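Local coordinates for protein imine reductase (Bacillus cereus, PDB 4D3F) that binds NADP and probably uses the reduced cofactor to convert imines to amines, at residues 23-28 with 46-51; 100-105 with 126-131; 40-45 with 61-66. All blocks are in the same frame, centred on the assembly; numbering follows the deposited sequence.

Contact 1: residues 23-28 with 46-51. With NAP (NADP nicotinamide-adenine-dinucleotide phosphate), chain C.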
loop_
_atom_site.group_PDB
_atom_site.type_symbol
_atom_site.label_atom_id
_atom_site.label_comp_id
_atom_site.label_asym_id
_atom_site.label_seq_id
_atom_site.Cartn_x
_atom_site.Cartn_y
_atom_site.Cartn_z
ATOM N N SER B 23 -15.382 -28.506 26.444
ATOM C CA SER B 23 -16.680 -27.892 26.566
ATOM C C SER B 23 -16.529 -26.382 26.458
ATOM O O SER B 23 -15.688 -25.781 27.078
ATOM C CB SER B 23 -17.253 -28.276 27.931
ATOM O OG SER B 23 -18.600 -28.194 27.848
ATOM N N VAL B 24 -17.325 -25.752 25.585
ATOM C CA VAL B 24 -17.123 -24.337 25.312
ATOM C C VAL B 24 -18.449 -23.683 24.944
ATOM O O VAL B 24 -19.324 -24.368 24.422
ATOM C CB VAL B 24 -16.041 -24.146 24.186
ATOM C CG1 VAL B 24 -16.533 -24.563 22.830
ATOM C CG2 VAL B 24 -15.566 -22.707 24.148
ATOM N N THR B 25 -18.590 -22.419 25.236
ATOM C CA THR B 25 -19.731 -21.626 24.821
ATOM C C THR B 25 -19.310 -20.646 23.746
ATOM O O THR B 25 -18.265 -19.993 23.883
ATOM C CB THR B 25 -20.298 -20.867 25.987
ATOM O OG1 THR B 25 -20.993 -21.774 26.869
ATOM C CG2 THR B 25 -21.382 -19.877 25.462
ATOM N N VAL B 26 -20.122 -20.508 22.703
ATOM C CA VAL B 26 -19.927 -19.453 21.673
ATOM C C VAL B 26 -21.159 -18.571 21.683
ATOM O O VAL B 26 -22.279 -19.070 21.486
ATOM C CB VAL B 26 -19.766 -20.048 20.281
ATOM C CG1 VAL B 26 -19.647 -18.908 19.204
ATOM C CG2 VAL B 26 -18.525 -20.938 20.204
ATOM N N ILE B 27 -20.959 -17.274 21.861
ATOM C CA ILE B 27 -21.989 -16.266 21.837
ATOM C C ILE B 27 -21.735 -15.375 20.629
ATOM O O ILE B 27 -20.652 -14.787 20.501
ATOM C CB ILE B 27 -21.924 -15.453 23.099
ATOM C CG1 ILE B 27 -22.402 -16.285 24.276
ATOM C CG2 ILE B 27 -22.804 -14.192 22.956
ATOM C CD1 ILE B 27 -22.395 -15.591 25.582
ATOM N N GLY B 28 -22.688 -15.345 19.711
ATOM C CA GLY B 28 -22.525 -14.568 18.489
ATOM C C GLY B 28 -22.349 -15.539 17.347
ATOM O O GLY B 28 -21.338 -16.156 17.161
ATOM N N SER B 46 -18.103 -30.352 23.265
ATOM C CA SER B 46 -19.507 -29.994 23.551
ATOM C C SER B 46 -19.623 -28.471 23.322
ATOM O O SER B 46 -18.871 -27.731 23.914
ATOM C CB SER B 46 -19.780 -30.265 25.005
ATOM O OG SER B 46 -21.030 -29.747 25.386
ATOM N N VAL B 47 -20.447 -28.020 22.389
ATOM C CA VAL B 47 -20.519 -26.580 22.071
ATOM C C VAL B 47 -21.938 -26.065 22.379
ATOM O O VAL B 47 -22.933 -26.596 21.815
ATOM C CB VAL B 47 -20.221 -26.320 20.594
ATOM C CG1 VAL B 47 -20.234 -24.832 20.328
ATOM C CG2 VAL B 47 -18.884 -26.883 20.220
ATOM N N THR B 48 -22.016 -25.100 23.270
ATOM C CA THR B 48 -23.255 -24.457 23.664
ATOM C C THR B 48 -23.247 -23.103 22.916
ATOM O O THR B 48 -22.240 -22.372 22.955
ATOM C CB THR B 48 -23.319 -24.281 25.172
ATOM O OG1 THR B 48 -23.485 -25.552 25.785
ATOM C CG2 THR B 48 -24.547 -23.453 25.522
ATOM N N VAL B 49 -24.335 -22.762 22.263
ATOM C CA VAL B 49 -24.409 -21.491 21.480
ATOM C C VAL B 49 -25.610 -20.664 21.883
ATOM O O VAL B 49 -26.669 -21.182 22.331
ATOM C CB VAL B 49 -24.475 -21.736 19.959
ATOM C CG1 VAL B 49 -23.253 -22.491 19.514
ATOM C CG2 VAL B 49 -25.741 -22.502 19.526
ATOM N N TRP B 50 -25.467 -19.333 21.751
ATOM C CA TRP B 50 -26.605 -18.404 21.914
ATOM C C TRP B 50 -26.380 -17.340 20.817
ATOM O O TRP B 50 -25.249 -16.948 20.561
ATOM C CB TRP B 50 -26.683 -17.741 23.257
ATOM C CG TRP B 50 -27.774 -16.762 23.399
ATOM C CD1 TRP B 50 -29.027 -17.018 23.796
ATOM C CD2 TRP B 50 -27.718 -15.359 23.120
ATOM N NE1 TRP B 50 -29.812 -15.867 23.716
ATOM C CE2 TRP B 50 -29.002 -14.837 23.335
ATOM C CE3 TRP B 50 -26.712 -14.508 22.670
ATOM C CZ2 TRP B 50 -29.317 -13.471 23.133
ATOM C CZ3 TRP B 50 -27.042 -13.161 22.408
ATOM C CH2 TRP B 50 -28.326 -12.663 22.712
ATOM N N ASN B 51 -27.489 -16.865 20.281
ATOM C CA ASN B 51 -27.500 -15.779 19.345
ATOM C C ASN B 51 -28.794 -15.010 19.499
ATOM O O ASN B 51 -29.824 -15.567 19.817
ATOM C CB ASN B 51 -27.367 -16.321 17.930
ATOM C CG ASN B 51 -27.018 -15.231 16.910
ATOM O OD1 ASN B 51 -27.671 -15.030 15.838
ATOM N ND2 ASN B 51 -26.002 -14.552 17.223
HETATM P PA NAP C . -21.646 -9.866 12.341
HETATM O O1A NAP C . -22.694 -9.748 11.263
HETATM O O2A NAP C . -20.832 -8.728 12.856
HETATM O O5B NAP C . -22.526 -10.392 13.581
HETATM C C5B NAP C . -21.862 -10.789 14.742
HETATM C C4B NAP C . -22.849 -11.084 15.834
HETATM O O4B NAP C . -23.135 -9.897 16.576
HETATM C C3B NAP C . -24.119 -11.753 15.392
HETATM O O3B NAP C . -24.331 -12.749 16.390
HETATM C C2B NAP C . -25.142 -10.666 15.681
HETATM O O2B NAP C . -26.476 -11.114 16.039
HETATM C C1B NAP C . -24.504 -9.988 16.847
HETATM N N9A NAP C . -25.048 -8.659 17.114
HETATM C C8A NAP C . -24.864 -7.572 16.333
HETATM N N7A NAP C . -25.483 -6.551 16.942
HETATM C C5A NAP C . -26.070 -7.018 18.043
HETATM C C6A NAP C . -26.922 -6.479 19.073
HETATM N N6A NAP C . -27.185 -5.173 18.970
HETATM N N1A NAP C . -27.347 -7.215 20.087
HETATM C C2A NAP C . -27.034 -8.544 20.165
HETATM N N3A NAP C . -26.267 -9.144 19.211
HETATM C C4A NAP C . -25.749 -8.413 18.180
HETATM O O3 NAP C . -20.818 -11.107 11.913
HETATM P PN NAP C . -19.281 -11.540 11.701
HETATM O O1N NAP C . -18.950 -11.402 10.277
HETATM O O2N NAP C . -19.267 -13.011 12.053
HETATM O O5D NAP C . -18.408 -10.624 12.606
HETATM C C5D NAP C . -18.090 -10.755 14.020
HETATM C C4D NAP C . -16.785 -10.064 14.361
HETATM O O4D NAP C . -15.701 -10.722 13.710
HETATM C C3D NAP C . -16.744 -8.614 13.825
HETATM O O3D NAP C . -16.269 -7.785 14.898
HETATM C C2D NAP C . -15.905 -8.683 12.564
HETATM O O2D NAP C . -15.235 -7.453 12.281
HETATM C C1D NAP C . -14.903 -9.759 13.023
HETATM N N1N NAP C . -14.163 -10.332 11.945
HETATM C C2N NAP C . -14.838 -10.696 10.834
HETATM C C3N NAP C . -14.187 -11.223 9.741
HETATM C C7N NAP C . -15.054 -11.646 8.570
HETATM O O7N NAP C . -14.454 -11.974 7.601
HETATM N N7N NAP C . -16.373 -11.895 8.661
HETATM C C4N NAP C . -12.809 -11.392 9.773
HETATM C C5N NAP C . -12.102 -11.040 10.938
HETATM C C6N NAP C . -12.786 -10.506 12.046
HETATM P P2B NAP C . -27.493 -11.545 14.876
HETATM O O1X NAP C . -28.760 -11.634 15.680
HETATM O O2X NAP C . -27.432 -10.370 13.836
HETATM O O3X NAP C . -26.950 -12.837 14.257
HETATM O O HOH W 1 -20.979 -26.864 25.863
#
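Val-24 and Val-26 on one strand trade backbone hydrogen bonds with Ser-46, Thr-48 and Trp-50 on the other, making 23-27 and 46-50 adjacent parallel strands: the two beta arms of the first beta-alpha-beta unit of a Rossmann fold, with helix 31-43 as the crossover. Each of the two valines uses both N and O; the shortest bond, Val-26 N to Thr-48 O, is 2.8 Å.

Thr-25 faces helix 71-77 beside Thr-48. Its CB lies 3.9 Å from Thr-48 O. Thr-25 CG2, anti to the backbone N, comes 3.6 Å from Thr-48 O. The other branch, OG1 (chi1 -73°), passes Thr-48 CB at 3.8 Å and is hydrogen-bonded with Asn-78 OD1 and Ala-74 O, two acceptors that share or alternate for its one proton. Further along the same face, Ile-27 CG2 comes up to the edge of the Trp-50 indole, near its plane, 3.9 Å from CE3. Val-24, Val-26, Val-47 and Val-49 line the opposite face.

Gly-28, probably the first glycine of a GxGxxG cofactor motif, adopts a positive phi of 109°; its CA lies 3.3 Å from ribose O3B of NADP.

Contact 2: residues 100-105 with 126-131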
loop_
_atom_site.group_PDB
_atom_site.type_symbol
_atom_site.label_atom_id
_atom_site.label_comp_id
_atom_site.label_asym_id
_atom_site.label_seq_id
_atom_site.Cartn_x
_atom_site.Cartn_y
_atom_site.Cartn_z
ATOM N N GLU B 100 -24.189 -9.991 37.137
ATOM C CA GLU B 100 -24.060 -10.887 38.297
ATOM C C GLU B 100 -23.497 -12.293 38.010
ATOM O O GLU B 100 -22.919 -12.949 38.863
ATOM C CB GLU B 100 -25.467 -11.081 38.937
ATOM N N ASN B 101 -23.624 -12.740 36.780
ATOM C CA ASN B 101 -23.353 -14.099 36.445
ATOM C C ASN B 101 -22.055 -14.274 35.674
ATOM O O ASN B 101 -21.786 -15.357 35.124
ATOM C CB ASN B 101 -24.526 -14.588 35.646
ATOM C CG ASN B 101 -25.830 -14.408 36.423
ATOM O OD1 ASN B 101 -26.809 -13.915 35.893
ATOM N ND2 ASN B 101 -25.795 -14.705 37.734
ATOM N N LEU B 102 -21.206 -13.239 35.721
ATOM C CA LEU B 102 -19.913 -13.277 35.004
ATOM C C LEU B 102 -18.840 -13.815 35.890
ATOM O O LEU B 102 -17.741 -14.073 35.433
ATOM C CB LEU B 102 -19.497 -11.887 34.534
ATOM C CG LEU B 102 -20.426 -11.315 33.497
ATOM C CD1 LEU B 102 -20.151 -9.857 33.147
ATOM C CD2 LEU B 102 -20.375 -12.167 32.253
ATOM N N PHE B 103 -19.128 -13.921 37.203
ATOM C CA PHE B 103 -18.107 -14.309 38.122
ATOM C C PHE B 103 -17.519 -15.667 37.762
ATOM O O PHE B 103 -18.243 -16.625 37.501
ATOM C CB PHE B 103 -18.700 -14.375 39.574
ATOM C CG PHE B 103 -17.663 -14.652 40.627
ATOM C CD1 PHE B 103 -17.269 -15.959 40.913
ATOM C CD2 PHE B 103 -17.019 -13.596 41.284
ATOM C CE1 PHE B 103 -16.271 -16.208 41.860
ATOM C CE2 PHE B 103 -16.004 -13.842 42.210
ATOM C CZ PHE B 103 -15.636 -15.152 42.493
ATOM N N GLY B 104 -16.204 -15.747 37.732
ATOM C CA GLY B 104 -15.484 -16.936 37.405
ATOM C C GLY B 104 -15.362 -17.342 35.929
ATOM O O GLY B 104 -14.878 -18.399 35.628
ATOM N N LYS B 105 -15.868 -16.537 35.020
ATOM C CA LYS B 105 -15.880 -16.923 33.629
ATOM C C LYS B 105 -14.656 -16.347 32.929
ATOM O O LYS B 105 -14.086 -15.346 33.407
ATOM C CB LYS B 105 -17.137 -16.350 32.954
ATOM C CG LYS B 105 -18.472 -16.810 33.512
ATOM C CD LYS B 105 -18.614 -18.309 33.462
ATOM C CE LYS B 105 -19.822 -18.795 34.311
ATOM N NZ LYS B 105 -19.962 -20.231 34.064
ATOM N N GLU B 126 -13.224 -7.514 34.693
ATOM C CA GLU B 126 -12.533 -7.808 35.947
ATOM C C GLU B 126 -13.269 -7.315 37.179
ATOM O O GLU B 126 -13.318 -8.026 38.189
ATOM C CB GLU B 126 -11.105 -7.281 35.911
ATOM C CG GLU B 126 -10.237 -8.138 34.991
ATOM C CD GLU B 126 -8.959 -7.446 34.471
ATOM O OE1 GLU B 126 -8.612 -6.335 34.970
ATOM O OE2 GLU B 126 -8.305 -8.029 33.552
ATOM N N ASP B 127 -13.899 -6.161 37.088
ATOM C CA ASP B 127 -14.731 -5.669 38.154
ATOM C C ASP B 127 -15.906 -6.588 38.479
ATOM O O ASP B 127 -16.488 -6.497 39.565
ATOM C CB ASP B 127 -15.276 -4.276 37.847
ATOM C CG ASP B 127 -14.184 -3.164 37.897
ATOM O OD1 ASP B 127 -13.041 -3.409 38.318
ATOM O OD2 ASP B 127 -14.477 -2.040 37.458
ATOM N N ARG B 128 -16.281 -7.462 37.550
ATOM C CA ARG B 128 -17.437 -8.343 37.713
ATOM C C ARG B 128 -16.976 -9.751 37.984
ATOM O O ARG B 128 -17.765 -10.693 37.986
ATOM C CB ARG B 128 -18.388 -8.241 36.536
ATOM C CG ARG B 128 -19.141 -6.928 36.546
ATOM C CD ARG B 128 -19.610 -6.445 35.209
ATOM N NE ARG B 128 -20.305 -5.190 35.402
ATOM C CZ ARG B 128 -19.728 -4.006 35.643
ATOM N NH1 ARG B 128 -18.398 -3.852 35.751
ATOM N NH2 ARG B 128 -20.513 -2.936 35.792
ATOM N N GLY B 129 -15.682 -9.894 38.172
ATOM C CA GLY B 129 -15.053 -11.142 38.521
ATOM C C GLY B 129 -14.783 -12.083 37.388
ATOM O O GLY B 129 -14.576 -13.301 37.586
ATOM N N ALA B 130 -14.767 -11.560 36.167
ATOM C CA ALA B 130 -14.440 -12.396 35.012
ATOM C C ALA B 130 -13.036 -12.110 34.577
ATOM O O ALA B 130 -12.446 -11.119 35.002
ATOM C CB ALA B 130 -15.402 -12.077 33.891
ATOM N N ARG B 131 -12.504 -12.934 33.686
ATOM C CA ARG B 131 -11.178 -12.698 33.102
ATOM C C ARG B 131 -11.415 -12.487 31.585
ATOM O O ARG B 131 -12.419 -12.937 31.082
ATOM C CB ARG B 131 -10.244 -13.860 33.347
ATOM C CG ARG B 131 -9.975 -14.229 34.807
ATOM C CD ARG B 131 -9.618 -13.027 35.661
ATOM N NE ARG B 131 -8.374 -12.366 35.235
ATOM C CZ ARG B 131 -7.133 -12.653 35.655
ATOM N NH1 ARG B 131 -6.894 -13.627 36.541
ATOM N NH2 ARG B 131 -6.108 -11.964 35.161
#
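Leu-102 meets the other segment with both ends of its side chain. Its CB sits 4.1 Å from Ala-130 CB, and CD1 lies against the aliphatic part of Arg-128, 4.0 Å from CD; leucine and arginine run alongside, tips in the same direction. The Arg-128 chain is extended from CG to NE, which carries the guanidinium beyond the leucine to Trp-124, where it makes a cation-pi contact and gives the carbonyl O a hydrogen bond from NH1. Leu-102 O, meanwhile, is 3.4 Å from Ala-130 CB and accepts the bond from Lys-105 N that closes a type II turn.

Phe-103 holds the first corner of that turn. With CG anti to the backbone N (chi1 -175°), its ring is placed so that CD2 lies obliquely 4.2 Å from Gly-129 CA.

Gly-104 takes the second corner with positive phi and sends its N-H to Gly-129 O at 2.9 Å, the donor standing 43° above the carbonyl plane. The acceptor's residue, Gly-129, is the C-prime residue of the Schellman motif ending helix 115-126. A tight turn thus meets a helix terminus just where two neighbouring parallel strands of the Rossmann sheet, 106-109 and 131-137, are about to start.

Lys-105 leads into the first of these strands. Its side chain turns away, NZ being hydrogen-bonded to Leu-75 O and Asn-78 O, while its backbone O receives Arg-131 N at 2.9 Å with an N-H...O angle of 163°.

Contact 3: residues 40-45 with 61-66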
loop_
_atom_site.group_PDB
_atom_site.type_symbol
_atom_site.label_atom_id
_atom_site.label_comp_id
_atom_site.label_asym_id
_atom_site.label_seq_id
_atom_site.Cartn_x
_atom_site.Cartn_y
_atom_site.Cartn_z
ATOM N N PHE B 40 -15.198 -26.278 16.348
ATOM C CA PHE B 40 -15.224 -26.879 17.683
ATOM C C PHE B 40 -15.999 -28.206 17.702
ATOM O O PHE B 40 -15.547 -29.185 18.350
ATOM C CB PHE B 40 -15.770 -25.957 18.765
ATOM C CG PHE B 40 -14.855 -24.820 19.222
ATOM C CD1 PHE B 40 -13.544 -25.051 19.638
ATOM C CD2 PHE B 40 -15.338 -23.544 19.389
ATOM C CE1 PHE B 40 -12.756 -24.081 20.135
ATOM C CE2 PHE B 40 -14.547 -22.543 19.918
ATOM C CZ PHE B 40 -13.225 -22.796 20.286
ATOM N N LEU B 41 -17.149 -28.245 17.026
ATOM C CA LEU B 41 -18.003 -29.437 16.999
ATOM C C LEU B 41 -17.272 -30.543 16.294
ATOM O O LEU B 41 -17.203 -31.688 16.830
ATOM C CB LEU B 41 -19.262 -29.239 16.217
ATOM C CG LEU B 41 -20.410 -28.553 16.918
ATOM C CD1 LEU B 41 -21.536 -28.257 15.894
ATOM C CD2 LEU B 41 -20.961 -29.340 18.116
ATOM N N GLU B 42 -16.660 -30.230 15.153
ATOM C CA GLU B 42 -15.957 -31.272 14.389
ATOM C C GLU B 42 -14.768 -31.803 15.149
ATOM O O GLU B 42 -14.406 -32.977 15.003
ATOM C CB GLU B 42 -15.449 -30.728 13.055
ATOM C CG GLU B 42 -16.551 -30.091 12.217
ATOM C CD GLU B 42 -16.989 -30.879 11.004
ATOM O OE1 GLU B 42 -17.745 -31.869 11.179
ATOM O OE2 GLU B 42 -16.634 -30.458 9.877
ATOM N N TYR B 43 -14.167 -30.974 15.978
ATOM C CA TYR B 43 -13.020 -31.377 16.780
ATOM C C TYR B 43 -13.390 -32.259 17.959
ATOM O O TYR B 43 -12.546 -33.017 18.501
ATOM C CB TYR B 43 -12.327 -30.122 17.304
ATOM C CG TYR B 43 -10.874 -30.221 17.649
ATOM C CD1 TYR B 43 -9.891 -30.114 16.636
ATOM C CD2 TYR B 43 -10.476 -30.375 18.976
ATOM C CE1 TYR B 43 -8.528 -30.177 16.970
ATOM C CE2 TYR B 43 -9.126 -30.445 19.311
ATOM C CZ TYR B 43 -8.179 -30.352 18.300
ATOM O OH TYR B 43 -6.851 -30.408 18.697
ATOM N N GLY B 44 -14.662 -32.226 18.365
ATOM C CA GLY B 44 -15.124 -33.068 19.488
ATOM C C GLY B 44 -15.536 -32.345 20.714
ATOM O O GLY B 44 -15.779 -32.989 21.741
ATOM N N TYR B 45 -15.644 -31.008 20.686
ATOM C CA TYR B 45 -16.128 -30.282 21.839
ATOM C C TYR B 45 -17.655 -30.429 22.008
ATOM O O TYR B 45 -18.366 -30.460 21.037
ATOM C CB TYR B 45 -15.764 -28.806 21.752
ATOM C CG TYR B 45 -14.353 -28.459 22.146
ATOM C CD1 TYR B 45 -13.259 -28.839 21.348
ATOM C CD2 TYR B 45 -14.096 -27.709 23.280
ATOM C CE1 TYR B 45 -11.992 -28.535 21.732
ATOM C CE2 TYR B 45 -12.813 -27.419 23.663
ATOM C CZ TYR B 45 -11.778 -27.842 22.897
ATOM O OH TYR B 45 -10.541 -27.516 23.257
ATOM N N VAL B 61 -27.154 -26.862 15.182
ATOM C CA VAL B 61 -27.975 -27.719 16.077
ATOM C C VAL B 61 -28.075 -29.083 15.364
ATOM O O VAL B 61 -27.877 -30.119 15.985
ATOM C CB VAL B 61 -29.315 -27.107 16.433
ATOM C CG1 VAL B 61 -30.288 -28.113 17.019
ATOM C CG2 VAL B 61 -29.138 -25.958 17.380
ATOM N N ALA B 62 -28.281 -29.086 14.058
ATOM C CA ALA B 62 -28.374 -30.341 13.320
ATOM C C ALA B 62 -27.071 -31.145 13.424
ATOM O O ALA B 62 -27.087 -32.345 13.372
ATOM C CB ALA B 62 -28.725 -30.065 11.850
ATOM N N LYS B 63 -25.946 -30.488 13.595
ATOM C CA LYS B 63 -24.695 -31.208 13.749
ATOM C C LYS B 63 -24.343 -31.443 15.200
ATOM O O LYS B 63 -23.226 -31.844 15.493
ATOM C CB LYS B 63 -23.533 -30.409 13.128
ATOM C CG LYS B 63 -23.641 -30.316 11.612
ATOM C CD LYS B 63 -22.435 -29.618 11.031
ATOM C CE LYS B 63 -21.141 -30.383 11.357
ATOM N NZ LYS B 63 -20.005 -29.918 10.514
ATOM N N GLY B 64 -25.212 -31.100 16.129
ATOM C CA GLY B 64 -24.939 -31.402 17.535
ATOM C C GLY B 64 -24.704 -30.269 18.483
ATOM O O GLY B 64 -24.562 -30.498 19.706
ATOM N N ALA B 65 -24.715 -29.001 17.998
ATOM C CA ALA B 65 -24.572 -27.891 18.939
ATOM C C ALA B 65 -25.801 -27.789 19.842
ATOM O O ALA B 65 -26.920 -28.176 19.468
ATOM C CB ALA B 65 -24.413 -26.560 18.227
ATOM N N ILE B 66 -25.600 -27.280 21.014
ATOM C CA ILE B 66 -26.666 -27.113 21.993
ATOM C C ILE B 66 -27.027 -25.646 21.988
ATOM O O ILE B 66 -26.280 -24.801 22.497
ATOM C CB ILE B 66 -26.173 -27.448 23.359
ATOM C CG1 ILE B 66 -25.705 -28.957 23.374
ATOM C CG2 ILE B 66 -27.171 -27.214 24.451
ATOM C CD1 ILE B 66 -26.798 -29.922 23.107
#
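Lys-63, the first residue past helix 58-62, reaches across to Glu-42 near the end of helix 31-43. Its chain leaves extended and then bends at chi3 (61°), which swings NZ over to the carboxylate. There NZ makes a salt bridge with Glu-42 OE1 at 3.1 Å, OE2 lying a little farther off at 3.5 Å, so the ammonium favours one oxygen without being far from the other. Asp-38 OD1, one helical turn back, forms a second salt bridge with the same NZ, and two acids of helix 31-43 therefore share one lysine at the surface. Closer to the backbone, Lys-63 CB rests 4.0 Å from Leu-41 CD1.

Gly-64 has positive phi (113°). It is the C-prime residue of a Schellman motif, in which Gly-64 N bonds to Val-61 O and Ala-65 N to Leu-60 O. Leu-41 CD2 packs on the peptide that follows, 3.9 Å from Gly-64 C.

Ala-65 takes the other half of the leucine fork. Leu-41 CD2 and CD1 approach Ala-65 N at 3.8 and 3.9 Å, and Leu-41 CD1 lies 4.1 Å from Ala-65 CB. The bond to Leu-60 O uses this buried residue's N-H, which lets the amide sit beneath hydrocarbon.

Ile-66 then turns into strand 66-67 and pairs through its backbone with Val-47 and Val-49. Two successive helices packed side by side over one face of a parallel sheet, each descending into its next strand, are the hallmark of consecutive beta-alpha-beta units in a Rossmann fold.

How the contacts relate
All three contacts lie in the N-terminal NADP-binding Rossmann domain and share its sheet. Contacts 1 and 3 interlock: their segments alternate along the chain, and their centres are 10 Å apart. They touch directly, since Phe-40 packs on Val-47 and Tyr-45 CD2 on Ser-23 N; strands 23-27, 46-50 and 66-67 run side by side, with helix 31-43 against the first two. Contact 2 comes later in sequence, with its centre 18 Å from contact 1 and 26 Å from contact 3, and touches neither. It lies just before strands 106-109 and 131-137, which are beyond strand 80-83 in the sheet. Of the three, contact 1 alone reaches the cofactor; contact 3 lies toward the 66-67 edge of the sheet.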